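Long-range contacts in AT5g51070/K3K7_27 (Arabidopsis thaliana, PDB 5GKM), which probably binds and hydrolyses ATP as a Clp-family chaperone associated with the caseinolytic protease, and is represented here by its N-terminal domain: residues A[9-14]-A[115-120]; A[33-38]-A[97-102]. All blocks are in the same frame, centred on the assembly; numbering follows the deposited sequence. Where two conformers were deposited one is given.

In the fold
Both contacts lie in the all-helical N-terminal domain of ClpD, within one Clp R range. Interaction 2 is nested in the chain loop that interaction 1 closes. Their centres are about 17 Å apart, and their nearest atoms about 7 Å, so they do not touch. Interaction 2 is closer to the middle of the domain, about 7 Å from centre to centre, against about 14 Å for interaction 1. They are joined through shared helices. Helix 35-45 starts in interaction 2, and further along it reaches P120 and R13 of interaction 1. I123 of helix 120-130 touches F10 and A14 in one contact and L38 in the other.

Interaction 1 of 2, residues A[9-14]-A[115-120]; sequences RFTERA and CQYIAP
F10 and I118 form a single parallel beta bridge in the all-helical Clp N-terminal domain, between the stretches that lead into helices 12-27 and 120-130. Two backbone bonds make it. I118 N donates to R9 O at 2.9 Å, and T11 N donates to I118 O, nearly straight. I118 CG2 sits over one face of the F10 ring, 3.8 Å from its centroid, displaced toward the rim on the CE2 side. This is a CH-pi contact. I118 CD1 reaches past the ring to pack on R9 CB.

At the exposed end, the R9 side chain runs alongside Q116. One nitrogen makes both bonds: R9 NH1 reaches Q116 OE1 at 2.8 Å and Q116 O at 3.0 Å. Both oxygens lie near the guanidinium plane. Q116 bends at its second torsion (chi2 -59°), which brings OE1 back to the arginine. The two flat groups are 60° apart.

T11 is the N-cap of helix 12-27. Its OG1 lies between the backbone N and the carbonyl carbon and accepts from A14 N at 3.1 Å. T11 CG2 points to Y117 CB, 3.6 Å away. Next, P120 CG packs on R13 CB at 3.5 Å and lies under the centre of the R13 guanidinium. The bend in the R13 chain (chi3 50°) folds the group over the proline. R13 also makes salt bridges to E45 and E121, which probably steady it there.

Around the contact, V107 of helix 97-112 and I123 of helix 120-130 pack on F10. A106 and S110 back I118. L42 and E45 bring helix 35-45 against P120. The bridge thus joins the starts of helices 12-27 and 120-130, and side chains pack this pair on helices 97-112 and 35-45.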
ATOM      1  N   ARG A   9      15.905  -4.128   5.266  1.00 20.02           N
ATOM      2  CA  ARG A   9      15.170  -5.228   5.810  1.00 21.41           C
ATOM      3  C   ARG A   9      13.856  -5.547   5.152  1.00 17.68           C
ATOM      4  O   ARG A   9      13.205  -6.437   5.551  1.00 18.53           O
ATOM      5  CB  ARG A   9      15.028  -5.120   7.303  1.00 24.10           C
ATOM      6  CG  ARG A   9      16.355  -5.426   7.961  1.00 27.97           C
ATOM      7  CD  ARG A   9      16.177  -5.878   9.371  1.00 34.01           C
ATOM      8  NE  ARG A   9      17.443  -6.117   9.971  1.00 35.73           N
ATOM      9  CZ  ARG A   9      17.824  -7.263  10.491  1.00 41.64           C
ATOM     10  NH1 ARG A   9      16.995  -8.270  10.527  1.00 42.54           N
ATOM     11  NH2 ARG A   9      19.041  -7.373  11.010  1.00 40.45           N
ATOM     12  N   PHE A  10      13.518  -4.800   4.123  1.00 15.72           N
ATOM     13  CA  PHE A  10      12.302  -5.063   3.385  1.00 13.74           C
ATOM     14  C   PHE A  10      12.510  -6.253   2.446  1.00 14.08           C
ATOM     15  O   PHE A  10      13.499  -6.323   1.787  1.00 13.82           O
ATOM     16  CB  PHE A  10      11.846  -3.829   2.602  1.00 13.70           C
ATOM     17  CG  PHE A  10      11.183  -2.758   3.433  1.00 13.76           C
ATOM     18  CD1 PHE A  10      11.842  -2.166   4.458  1.00 15.54           C
ATOM     19  CD2 PHE A  10       9.922  -2.313   3.141  1.00 13.76           C
ATOM     20  CE1 PHE A  10      11.246  -1.191   5.212  1.00 15.28           C
ATOM     21  CE2 PHE A  10       9.340  -1.332   3.884  1.00 14.17           C
ATOM     22  CZ  PHE A  10      10.019  -0.768   4.930  1.00 13.54           C
ATOM     23  N   THR A  11      11.568  -7.168   2.414  1.00 12.72           N
ATOM     24  CA  THR A  11      11.678  -8.301   1.566  1.00 14.95           C
ATOM     25  C   THR A  11      11.554  -7.922   0.094  1.00 14.92           C
ATOM     26  O   THR A  11      11.077  -6.889  -0.269  1.00 12.89           O
ATOM     27  CB  THR A  11      10.647  -9.386   1.846  1.00 14.23           C
ATOM     28  OG1 THR A  11       9.351  -8.964   1.436  1.00 13.50           O
ATOM     29  CG2 THR A  11      10.651  -9.753   3.325  1.00 15.23           C
ATOM     30  N   GLU A  12      12.032  -8.847  -0.722  1.00 15.27           N
ATOM     31  CA  GLU A  12      11.835  -8.708  -2.242  0.60 16.33           C
ATOM     32  C   GLU A  12      10.304  -8.412  -2.743  1.00 14.77           C
ATOM     33  O   GLU A  12      10.103  -7.543  -3.483  1.00 13.95           O
ATOM     34  CB  GLU A  12      12.363  -9.949  -2.978  0.60 19.64           C
ATOM     35  CG  GLU A  12      12.185  -9.880  -4.469  0.60 21.52           C
ATOM     36  CD  GLU A  12      12.390 -11.233  -5.167  0.60 25.34           C
ATOM     37  OE1 GLU A  12      12.875 -12.203  -4.554  0.60 31.46           O
ATOM     38  OE2 GLU A  12      11.947 -11.373  -6.309  0.60 29.30           O
ATOM     39  N   ARG A  13       9.379  -9.093  -2.092  1.00 14.54           N
ATOM     40  CA  ARG A  13       8.001  -8.832  -2.318  1.00 13.42           C
ATOM     41  C   ARG A  13       7.645  -7.431  -1.860  1.00 12.99           C
ATOM     42  O   ARG A  13       6.863  -6.807  -2.486  1.00 12.56           O
ATOM     43  CB  ARG A  13       7.056  -9.788  -1.605  1.00 14.91           C
ATOM     44  CG  ARG A  13       7.198 -11.237  -1.997  1.00 15.10           C
ATOM     45  CD  ARG A  13       6.139 -12.123  -1.355  1.00 16.03           C
ATOM     46  NE  ARG A  13       4.841 -11.554  -1.570  1.00 14.88           N
ATOM     47  CZ  ARG A  13       3.894 -11.515  -0.668  1.00 16.45           C
ATOM     48  NH1 ARG A  13       4.083 -12.065   0.506  1.00 16.79           N
ATOM     49  NH2 ARG A  13       2.768 -10.886  -0.949  1.00 16.45           N
ATOM     50  N   ALA A  14       8.142  -7.035  -0.711  1.00 12.03           N
ATOM     51  CA  ALA A  14       7.758  -5.735  -0.220  1.00 13.38           C
ATOM     52  C   ALA A  14       8.266  -4.614  -1.137  1.00 13.34           C
ATOM     53  O   ALA A  14       7.613  -3.658  -1.349  1.00 11.91           O
ATOM     54  CB  ALA A  14       8.265  -5.533   1.186  1.00 13.60           C
ATOM     55  N   CYS A 115      10.187 -10.014  14.113  1.00 20.71           N
ATOM     56  CA  CYS A 115      10.558 -10.534  12.733  0.70 20.65           C
ATOM     57  C   CYS A 115      11.939  -9.858  12.056  1.00 20.93           C
ATOM     58  O   CYS A 115      12.328  -8.838  12.481  1.00 22.35           O
ATOM     59  CB  CYS A 115       9.369 -10.091  11.896  0.70 21.75           C
ATOM     60  SG  CYS A 115       9.461 -10.877  10.350  0.70 22.27           S
ATOM     61  N   GLN A 116      12.612 -10.658  11.281  1.00 20.96           N
ATOM     62  CA  GLN A 116      13.835 -10.242  10.715  1.00 24.09           C
ATOM     63  C   GLN A 116      13.639  -9.387   9.465  1.00 21.26           C
ATOM     64  O   GLN A 116      14.554  -8.873   8.951  1.00 23.38           O
ATOM     65  CB  GLN A 116      14.700 -11.454  10.383  1.00 27.42           C
ATOM     66  CG  GLN A 116      15.135 -12.240  11.611  1.00 34.73           C
ATOM     67  CD  GLN A 116      15.934 -11.412  12.582  1.00 39.95           C
ATOM     68  OE1 GLN A 116      16.710 -10.559  12.193  1.00 48.83           O
ATOM     69  NE2 GLN A 116      15.772 -11.685  13.855  1.00 48.15           N
ATOM     70  N   TYR A 117      12.420  -9.297   9.005  1.00 19.19           N
ATOM     71  CA  TYR A 117      12.125  -8.706   7.722  1.00 18.31           C
ATOM     72  C   TYR A 117      10.852  -7.894   7.773  1.00 15.93           C
ATOM     73  O   TYR A 117      10.088  -8.088   8.619  1.00 15.40           O
ATOM     74  CB  TYR A 117      11.962  -9.770   6.642  1.00 19.93           C
ATOM     75  CG  TYR A 117      10.955 -10.874   6.946  1.00 20.24           C
ATOM     76  CD1 TYR A 117       9.629 -10.674   6.762  1.00 21.43           C
ATOM     77  CD2 TYR A 117      11.353 -12.121   7.416  1.00 24.21           C
ATOM     78  CE1 TYR A 117       8.702 -11.619   7.029  1.00 20.81           C
ATOM     79  CE2 TYR A 117      10.445 -13.098   7.655  1.00 23.97           C
ATOM     80  CZ  TYR A 117       9.113 -12.847   7.484  1.00 25.44           C
ATOM     81  OH  TYR A 117       8.207 -13.832   7.751  1.00 27.12           O
ATOM     82  N   ILE A 118      10.672  -7.003   6.817  1.00 14.84           N
ATOM     83  CA  ILE A 118       9.423  -6.287   6.641  1.00 14.01           C
ATOM     84  C   ILE A 118       8.840  -6.801   5.334  1.00 13.88           C
ATOM     85  O   ILE A 118       9.401  -6.632   4.307  1.00 12.29           O
ATOM     86  CB  ILE A 118       9.598  -4.755   6.510  1.00 14.29           C
ATOM     87  CG1 ILE A 118      10.048  -4.107   7.799  1.00 17.42           C
ATOM     88  CG2 ILE A 118       8.290  -4.097   6.173  1.00 14.27           C
ATOM     89  CD1 ILE A 118      11.514  -4.115   8.030  1.00 19.27           C
ATOM     90  N   ALA A 119       7.735  -7.487   5.454  1.00 14.05           N
ATOM     91  CA  ALA A 119       7.022  -8.049   4.349  1.00 13.66           C
ATOM     92  C   ALA A 119       5.856  -7.173   3.927  1.00 12.25           C
ATOM     93  O   ALA A 119       5.486  -6.304   4.567  1.00 11.46           O
ATOM     94  CB  ALA A 119       6.548  -9.456   4.661  1.00 13.94           C
ATOM     95  N   PRO A 120       5.261  -7.526   2.792  1.00 11.75           N
ATOM     96  CA  PRO A 120       4.085  -6.767   2.358  1.00 11.24           C
ATOM     97  C   PRO A 120       2.956  -6.787   3.419  1.00 12.05           C
ATOM     98  O   PRO A 120       2.203  -5.887   3.535  1.00 11.55           O
ATOM     99  CB  PRO A 120       3.630  -7.528   1.100  1.00 13.44           C
ATOM    100  CG  PRO A 120       4.856  -8.081   0.552  1.00 14.10           C
ATOM    101  CD  PRO A 120       5.632  -8.512   1.763  1.00 13.54           C
TER

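Interaction 2 of 2, residues A[33-38]-A[97-102]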
ATOM      1  N   VAL A  33       3.389   9.308  -4.295  1.00 13.85           N
ATOM      2  CA  VAL A  33       2.648   8.126  -3.925  1.00 12.69           C
ATOM      3  C   VAL A  33       1.938   8.370  -2.599  1.00 12.83           C
ATOM      4  O   VAL A  33       2.544   8.589  -1.615  1.00 13.43           O
ATOM      5  CB  VAL A  33       3.619   6.969  -3.679  1.00 12.11           C
ATOM      6  CG1 VAL A  33       2.882   5.738  -3.227  1.00 13.71           C
ATOM      7  CG2 VAL A  33       4.392   6.657  -4.926  1.00 14.36           C
ATOM      8  N   TYR A  34       0.627   8.350  -2.633  1.00 12.17           N
ATOM      9  CA  TYR A  34      -0.170   8.446  -1.449  1.00 12.95           C
ATOM     10  C   TYR A  34      -0.681   7.037  -1.080  1.00 12.42           C
ATOM     11  O   TYR A  34      -0.388   6.114  -1.740  1.00 13.33           O
ATOM     12  CB  TYR A  34      -1.295   9.454  -1.598  1.00 14.28           C
ATOM     13  CG  TYR A  34      -0.884  10.906  -1.543  1.00 15.83           C
ATOM     14  CD1 TYR A  34      -0.401  11.547  -2.640  1.00 18.17           C
ATOM     15  CD2 TYR A  34      -1.017  11.608  -0.387  1.00 16.93           C
ATOM     16  CE1 TYR A  34      -0.045  12.874  -2.575  1.00 18.90           C
ATOM     17  CE2 TYR A  34      -0.660  12.939  -0.297  1.00 18.32           C
ATOM     18  CZ  TYR A  34      -0.154  13.559  -1.394  1.00 19.51           C
ATOM     19  OH  TYR A  34       0.158  14.888  -1.309  1.00 21.28           O
ATOM     20  N   THR A  35      -1.389   6.920   0.022  1.00 12.77           N
ATOM     21  CA  THR A  35      -1.640   5.609   0.565  1.00 13.03           C
ATOM     22  C   THR A  35      -2.557   4.747  -0.271  1.00 13.29           C
ATOM     23  O   THR A  35      -2.467   3.582  -0.223  1.00 12.25           O
ATOM     24  CB  THR A  35      -2.040   5.616   2.047  1.00 12.63           C
ATOM     25  OG1 THR A  35      -3.133   6.482   2.254  1.00 13.55           O
ATOM     26  CG2 THR A  35      -0.886   6.053   2.833  1.00 14.06           C
ATOM     27  N   GLN A  36      -3.470   5.374  -0.987  1.00 13.45           N
ATOM     28  CA  GLN A  36      -4.292   4.600  -1.905  1.00 13.33           C
ATOM     29  C   GLN A  36      -3.453   3.962  -3.041  1.00 12.76           C
ATOM     30  O   GLN A  36      -3.787   2.968  -3.560  1.00 13.35           O
ATOM     31  CB  GLN A  36      -5.481   5.403  -2.458  1.00 15.11           C
ATOM     32  CG  GLN A  36      -5.118   6.505  -3.437  1.00 16.58           C
ATOM     33  CD  GLN A  36      -4.789   7.820  -2.779  1.00 16.05           C
ATOM     34  OE1 GLN A  36      -4.466   7.889  -1.630  1.00 15.18           O
ATOM     35  NE2 GLN A  36      -4.905   8.869  -3.548  1.00 15.98           N
ATOM     36  N   HIS A  37      -2.394   4.640  -3.426  1.00 13.01           N
ATOM     37  CA  HIS A  37      -1.482   4.097  -4.388  1.00 13.31           C
ATOM     38  C   HIS A  37      -0.679   2.935  -3.871  1.00 11.98           C
ATOM     39  O   HIS A  37      -0.390   2.019  -4.561  1.00 12.07           O
ATOM     40  CB  HIS A  37      -0.603   5.174  -5.001  1.00 14.40           C
ATOM     41  CG  HIS A  37      -1.367   6.392  -5.400  1.00 14.24           C
ATOM     42  ND1 HIS A  37      -1.085   7.622  -4.940  1.00 15.89           N
ATOM     43  CD2 HIS A  37      -2.455   6.528  -6.237  1.00 15.87           C
ATOM     44  CE1 HIS A  37      -1.952   8.485  -5.454  1.00 15.76           C
ATOM     45  NE2 HIS A  37      -2.784   7.816  -6.259  1.00 15.93           N
ATOM     46  N   LEU A  38      -0.289   3.054  -2.619  1.00 11.94           N
ATOM     47  CA  LEU A  38       0.374   1.950  -1.958  1.00 11.77           C
ATOM     48  C   LEU A  38      -0.563   0.720  -1.904  1.00 10.85           C
ATOM     49  O   LEU A  38      -0.145  -0.363  -2.077  1.00 11.21           O
ATOM     50  CB  LEU A  38       0.793   2.368  -0.553  1.00 12.17           C
ATOM     51  CG  LEU A  38       1.509   1.275   0.218  1.00 11.79           C
ATOM     52  CD1 LEU A  38       2.764   0.763  -0.492  1.00 14.20           C
ATOM     53  CD2 LEU A  38       1.831   1.759   1.612  1.00 12.65           C
ATOM     54  N   ILE A  97       3.865  12.000   3.062  1.00 14.06           N
ATOM     55  CA  ILE A  97       4.085  11.882   4.479  1.00 15.18           C
ATOM     56  C   ILE A  97       3.246  10.737   4.983  1.00 14.69           C
ATOM     57  O   ILE A  97       3.705   9.974   5.725  1.00 15.18           O
ATOM     58  CB  ILE A  97       3.622  13.168   5.170  1.00 16.31           C
ATOM     59  CG1 ILE A  97       4.628  14.247   4.864  1.00 19.46           C
ATOM     60  CG2 ILE A  97       3.496  13.012   6.672  1.00 18.25           C
ATOM     61  CD1 ILE A  97       4.070  15.646   5.061  1.00 22.21           C
ATOM     62  N   SER A  98       2.008  10.697   4.544  1.00 15.24           N
ATOM     63  CA  SER A  98       1.154   9.452   5.055  0.70 14.48           C
ATOM     64  C   SER A  98       1.792   8.006   4.694  1.00 14.66           C
ATOM     65  O   SER A  98       1.792   7.136   5.456  1.00 14.64           O
ATOM     66  CB  SER A  98      -0.262   9.618   4.483  0.70 16.20           C
ATOM     67  OG  SER A  98      -0.261   9.832   3.060  0.70 16.92           O
ATOM     68  N   THR A  99       2.261   7.955   3.453  1.00 12.45           N
ATOM     69  CA  THR A  99       2.870   6.770   2.999  1.00 12.28           C
ATOM     70  C   THR A  99       4.120   6.482   3.832  1.00 11.63           C
ATOM     71  O   THR A  99       4.342   5.396   4.158  1.00 12.94           O
ATOM     72  CB  THR A  99       3.186   6.835   1.478  1.00 12.33           C
ATOM     73  OG1 THR A  99       1.985   7.074   0.797  1.00 13.34           O
ATOM     74  CG2 THR A  99       3.813   5.533   1.015  1.00 13.62           C
ATOM     75  N   LYS A 100       4.915   7.493   4.107  1.00 12.19           N
ATOM     76  CA  LYS A 100       6.093   7.269   4.896  1.00 13.76           C
ATOM     77  C   LYS A 100       5.743   6.791   6.315  1.00 13.91           C
ATOM     78  O   LYS A 100       6.456   6.060   6.924  1.00 15.29           O
ATOM     79  CB  LYS A 100       6.969   8.521   4.953  1.00 15.66           C
ATOM     80  CG  LYS A 100       7.613   8.871   3.616  1.00 16.64           C
ATOM     81  CD  LYS A 100       8.414  10.170   3.738  1.00 20.81           C
ATOM     82  CE  LYS A 100       9.074  10.672   2.478  1.00 27.63           C
ATOM     83  NZ  LYS A 100      10.115   9.734   2.000  1.00 31.89           N
ATOM     84  N   ARG A 101       4.662   7.308   6.811  1.00 13.46           N
ATOM     85  CA  ARG A 101       4.192   6.929   8.114  1.00 15.07           C
ATOM     86  C   ARG A 101       3.852   5.448   8.096  1.00 13.36           C
ATOM     87  O   ARG A 101       4.163   4.749   8.980  1.00 14.15           O
ATOM     88  CB  ARG A 101       3.000   7.764   8.503  1.00 17.34           C
ATOM     89  CG  ARG A 101       2.415   7.396   9.825  1.00 23.27           C
ATOM     90  CD  ARG A 101       1.464   8.432  10.392  1.00 29.62           C
ATOM     91  NE  ARG A 101       0.678   7.815  11.475  1.00 37.12           N
ATOM     92  CZ  ARG A 101      -0.447   8.279  12.009  1.00 42.10           C
ATOM     93  NH1 ARG A 101      -0.967   9.416  11.632  1.00 52.37           N
ATOM     94  NH2 ARG A 101      -1.065   7.589  12.940  1.00 46.18           N
ATOM     95  N   VAL A 102       3.214   5.016   7.023  1.00 12.96           N
ATOM     96  CA  VAL A 102       2.878   3.624   6.914  1.00 11.83           C
ATOM     97  C   VAL A 102       4.116   2.725   6.903  1.00 12.28           C
ATOM     98  O   VAL A 102       4.140   1.691   7.500  1.00 13.08           O
ATOM     99  CB  VAL A 102       1.989   3.385   5.664  1.00 12.29           C
ATOM    100  CG1 VAL A 102       1.905   1.915   5.292  1.00 12.88           C
ATOM    101  CG2 VAL A 102       0.616   3.966   5.904  1.00 14.46           C
TER
HETATM  102  O   HOH W   1      -2.339   9.099   1.874  1.00 15.58           O
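The backbone of T35 comes nearest at T99, with 5.3 Å between their CA atoms, where the chain of 33-38 turns into helix 35-45 beside the first turns of helix 97-112. This is buried packing within the Clp N-terminal domain. The polar link is a single direct hydrogen bond. T99 OG1 donates to V33 O at 2.9 Å. It approaches from above the carbonyl plane, 42° out of it, so it does not use a lone-pair direction. T99 OG1 is placed for this by lying opposite its own carbonyl carbon (chi1 -58°). S96 OG is a second partner of T99 OG1, just before the helix.

T35 and T99 lie alongside one another, pointing opposite ways. T35 CG2 lies 3.7 Å from T99 OG1 and 3.8 Å from S98 C. It also reaches V102 CG2. T35 OG1 is engaged elsewhere, by D131. One turn on, L38 and V102 meet tip to tip, with L38 CD2 3.7 Å from V102 CG1. I123 of helix 120-130 touches L38, and V130 of the same helix touches V102, so this apolar end is shared by three helices.

Y34 is the N-cap residue of helix 35-45. Its N donates to H37 ND1 at 3.0 Å, within the plane of the imidazole. That is one half of a capping box. A water takes the N-H of T35 at 3.0 Å and lies in the plane of the Y34 ring, at its edge. Its link to S98 OG is doubtful, being very short and resting on one of two conformers.

The contact is therefore mixed. T99 OG1 takes V33 O and a water takes T35 N, while T35 CG2, L38 and V102 supply the apolar side. The bond to ND1 is consistent with H37 carrying its proton on NE2 rather than ND1.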